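Local atomic coordinates of RNA silencing suppressor p19 (Carnation Italian ringspot virus, PDB entry 6BJV), a protein that suppresses RNA silencing in plants by binding short interfering RNAs as a homodimer, acting as a molecular caliper that selects duplexes by their length. Residues 93-98 / 128-133. Residues are numbered along the deposited sequence; the frame is centred on the assembly and turned at random.
Sequences DSVNYA and RTLQHL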
ATOM      1  N   ASP A  93      16.911   9.823  -5.786  1.00 93.60           N
ATOM      2  CA  ASP A  93      17.544  10.026  -7.085  1.00 96.09           C
ATOM      3  C   ASP A  93      17.621   8.723  -7.871  1.00 96.36           C
ATOM      4  O   ASP A  93      17.441   8.718  -9.094  1.00 97.43           O
ATOM      5  CB  ASP A  93      18.939  10.622  -6.898  1.00100.09           C
ATOM      6  CG  ASP A  93      18.927  11.874  -6.042  1.00104.28           C
ATOM      7  OD1 ASP A  93      17.840  12.460  -5.860  1.00103.31           O
ATOM      8  OD2 ASP A  93      20.007  12.272  -5.556  1.00108.69           O
ATOM      9  N   SER A  94      17.880   7.605  -7.187  1.00 65.19           N
ATOM     10  CA  SER A  94      18.014   6.329  -7.880  1.00 63.53           C
ATOM     11  C   SER A  94      16.709   5.919  -8.545  1.00 63.59           C
ATOM     12  O   SER A  94      16.725   5.298  -9.613  1.00 63.34           O
ATOM     13  CB  SER A  94      18.471   5.247  -6.900  1.00 61.71           C
ATOM     14  OG  SER A  94      17.483   5.002  -5.914  1.00 60.24           O
ATOM     15  N   VAL A  95      15.573   6.256  -7.936  1.00 58.31           N
ATOM     16  CA  VAL A  95      14.282   5.911  -8.523  1.00 58.85           C
ATOM     17  C   VAL A  95      13.922   6.882  -9.643  1.00 61.81           C
ATOM     18  O   VAL A  95      13.448   6.468 -10.705  1.00 62.84           O
ATOM     19  CB  VAL A  95      13.197   5.861  -7.428  1.00 55.49           C
ATOM     20  CG1 VAL A  95      13.145   7.154  -6.632  1.00 54.99           C
ATOM     21  CG2 VAL A  95      11.829   5.553  -8.029  1.00 54.20           C
ATOM     22  N   ASN A  96      14.144   8.181  -9.433  1.00 68.82           N
ATOM     23  CA  ASN A  96      13.911   9.144 -10.504  1.00 71.95           C
ATOM     24  C   ASN A  96      14.832   8.873 -11.686  1.00 73.54           C
ATOM     25  O   ASN A  96      14.396   8.895 -12.844  1.00 75.29           O
ATOM     26  CB  ASN A  96      14.109  10.569  -9.986  1.00 72.45           C
ATOM     27  CG  ASN A  96      12.955  11.042  -9.120  1.00 70.80           C
ATOM     28  OD1 ASN A  96      11.813  10.613  -9.296  1.00 69.17           O
ATOM     29  ND2 ASN A  96      13.247  11.938  -8.182  1.00 70.81           N
ATOM     30  N   TYR A  97      16.111   8.612 -11.411  1.00 77.96           N
ATOM     31  CA  TYR A  97      17.048   8.257 -12.471  1.00 77.87           C
ATOM     32  C   TYR A  97      16.542   7.059 -13.265  1.00 76.48           C
ATOM     33  O   TYR A  97      16.479   7.095 -14.500  1.00 77.57           O
ATOM     34  CB  TYR A  97      18.421   7.970 -11.860  1.00 77.66           C
ATOM     35  CG  TYR A  97      19.507   7.660 -12.862  1.00 81.02           C
ATOM     36  CD1 TYR A  97      20.207   8.678 -13.495  1.00 87.62           C
ATOM     37  CD2 TYR A  97      19.849   6.347 -13.161  1.00 79.54           C
ATOM     38  CE1 TYR A  97      21.207   8.400 -14.406  1.00 91.66           C
ATOM     39  CE2 TYR A  97      20.847   6.057 -14.071  1.00 83.51           C
ATOM     40  CZ  TYR A  97      21.524   7.087 -14.687  1.00 89.37           C
ATOM     41  OH  TYR A  97      22.519   6.805 -15.595  1.00 93.78           O
ATOM     42  N   ALA A  98      16.170   5.982 -12.568  1.00 59.62           N
ATOM     43  CA  ALA A  98      15.626   4.813 -13.250  1.00 57.71           C
ATOM     44  C   ALA A  98      14.280   5.128 -13.891  1.00 58.78           C
ATOM     45  O   ALA A  98      13.970   4.628 -14.978  1.00 57.98           O
ATOM     46  CB  ALA A  98      15.496   3.647 -12.269  1.00 55.66           C
ATOM     47  N   ARG A 128       3.101  10.864 -12.849  1.00 59.42           N
ATOM     48  CA  ARG A 128       3.282  12.291 -12.615  1.00 62.90           C
ATOM     49  C   ARG A 128       3.401  12.631 -11.137  1.00 63.50           C
ATOM     50  O   ARG A 128       3.834  13.740 -10.803  1.00 66.56           O
ATOM     51  CB  ARG A 128       2.124  13.080 -13.226  1.00 66.93           C
ATOM     52  CG  ARG A 128       2.138  13.093 -14.743  1.00 69.30           C
ATOM     53  CD  ARG A 128       0.802  13.526 -15.316  1.00 73.17           C
ATOM     54  NE  ARG A 128       0.821  13.551 -16.775  1.00 76.03           N
ATOM     55  CZ  ARG A 128      -0.265  13.584 -17.539  1.00 79.34           C
ATOM     56  NH1 ARG A 128      -1.473  13.587 -16.989  1.00 80.31           N
ATOM     57  NH2 ARG A 128      -0.146  13.604 -18.859  1.00 82.29           N
ATOM     58  N   THR A 129       3.017  11.715 -10.249  1.00 63.93           N
ATOM     59  CA  THR A 129       3.152  11.906  -8.812  1.00 64.64           C
ATOM     60  C   THR A 129       4.292  11.078  -8.233  1.00 62.43           C
ATOM     61  O   THR A 129       4.307  10.807  -7.028  1.00 63.01           O
ATOM     62  CB  THR A 129       1.839  11.565  -8.102  1.00 65.16           C
ATOM     63  OG1 THR A 129       1.476  10.206  -8.379  1.00 61.99           O
ATOM     64  CG2 THR A 129       0.721  12.495  -8.561  1.00 68.59           C
ATOM     65  N   LEU A 130       5.251  10.673  -9.069  1.00 58.96           N
ATOM     66  CA  LEU A 130       6.331   9.810  -8.602  1.00 58.05           C
ATOM     67  C   LEU A 130       7.092  10.458  -7.452  1.00 59.94           C
ATOM     68  O   LEU A 130       7.322   9.830  -6.412  1.00 59.85           O
ATOM     69  CB  LEU A 130       7.276   9.482  -9.758  1.00 57.31           C
ATOM     70  CG  LEU A 130       8.452   8.562  -9.424  1.00 56.32           C
ATOM     71  CD1 LEU A 130       7.967   7.198  -8.950  1.00 54.17           C
ATOM     72  CD2 LEU A 130       9.358   8.416 -10.628  1.00 57.01           C
ATOM     73  N   GLN A 131       7.491  11.723  -7.620  1.00 73.66           N
ATOM     74  CA  GLN A 131       8.179  12.434  -6.548  1.00 75.13           C
ATOM     75  C   GLN A 131       7.425  12.324  -5.231  1.00 75.84           C
ATOM     76  O   GLN A 131       8.042  12.318  -4.159  1.00 77.08           O
ATOM     77  CB  GLN A 131       8.355  13.904  -6.929  1.00 78.44           C
ATOM     78  CG  GLN A 131       7.045  14.670  -7.037  1.00 80.15           C
ATOM     79  CD  GLN A 131       7.191  15.983  -7.781  1.00 84.24           C
ATOM     80  OE1 GLN A 131       7.788  16.935  -7.278  1.00 87.75           O
ATOM     81  NE2 GLN A 131       6.645  16.039  -8.990  1.00 84.23           N
ATOM     82  N   HIS A 132       6.096  12.232  -5.288  1.00 57.55           N
ATOM     83  CA  HIS A 132       5.297  12.117  -4.074  1.00 58.22           C
ATOM     84  C   HIS A 132       5.256  10.678  -3.569  1.00 55.28           C
ATOM     85  O   HIS A 132       5.321  10.443  -2.357  1.00 55.97           O
ATOM     86  CB  HIS A 132       3.884  12.638  -4.332  1.00 59.78           C
ATOM     87  CG  HIS A 132       3.852  14.001  -4.953  1.00 63.16           C
ATOM     88  ND1 HIS A 132       3.961  14.202  -6.312  1.00 62.88           N
ATOM     89  CD2 HIS A 132       3.733  15.232  -4.400  1.00 67.25           C
ATOM     90  CE1 HIS A 132       3.905  15.497  -6.571  1.00 66.85           C
ATOM     91  NE2 HIS A 132       3.768  16.144  -5.427  1.00 69.37           N
ATOM     92  N   LEU A 133       5.150   9.706  -4.477  1.00 55.57           N
ATOM     93  CA  LEU A 133       5.203   8.308  -4.064  1.00 54.52           C
ATOM     94  C   LEU A 133       6.497   8.010  -3.320  1.00 56.09           C
ATOM     95  O   LEU A 133       6.504   7.236  -2.356  1.00 55.74           O
ATOM     96  CB  LEU A 133       5.067   7.391  -5.279  1.00 51.77           C
ATOM     97  CG  LEU A 133       3.870   7.622  -6.205  1.00 50.95           C
ATOM     98  CD1 LEU A 133       3.837   6.560  -7.292  1.00 48.21           C
ATOM     99  CD2 LEU A 133       2.561   7.639  -5.436  1.00 51.59           C
TER
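L130 reaches from the first turn of helix 130-144 to V95 and N96 of helix 92-99, and the pairing illustrates how a single leucine of one helix can touch two successive residues of another. Its chi1 of -179°, with CG anti to the backbone N, carries CG towards helix 92-99, and chi2 of 62° sends CD1 to V95 and CD2 to N96. CD1 meets CG2 of V95 at 4.3 Å, a long methyl-to-methyl contact on the enclosed side, where both side chains also rest on W63 of strand 58-65 and V95 touches F65 as well.

Towards the solvent the character changes. N96 and L130 lie alongside each other, pointing opposite ways, and CD2 of L130 lies 3.6 Å from OD1 of N96, with CG at 3.9 Å from the same oxygen. The backbones stay apart, the CA atoms of N96 and Q131 being 7.7 Å from each other.

The contact comes within about 5 Å of the bound RNA, nearest atom to nearest atom, while H132 and L133 pack on V119 of the second subunit, so the start of helix 130-144 also meets the dimer partner.

No hydrogen bond joins the two segments. The amide of N96 meets L130 through carbon-oxygen van der Waals contact, so the helices are probably held here by shape and common packing on W63, with a polar group bordering the outer margin.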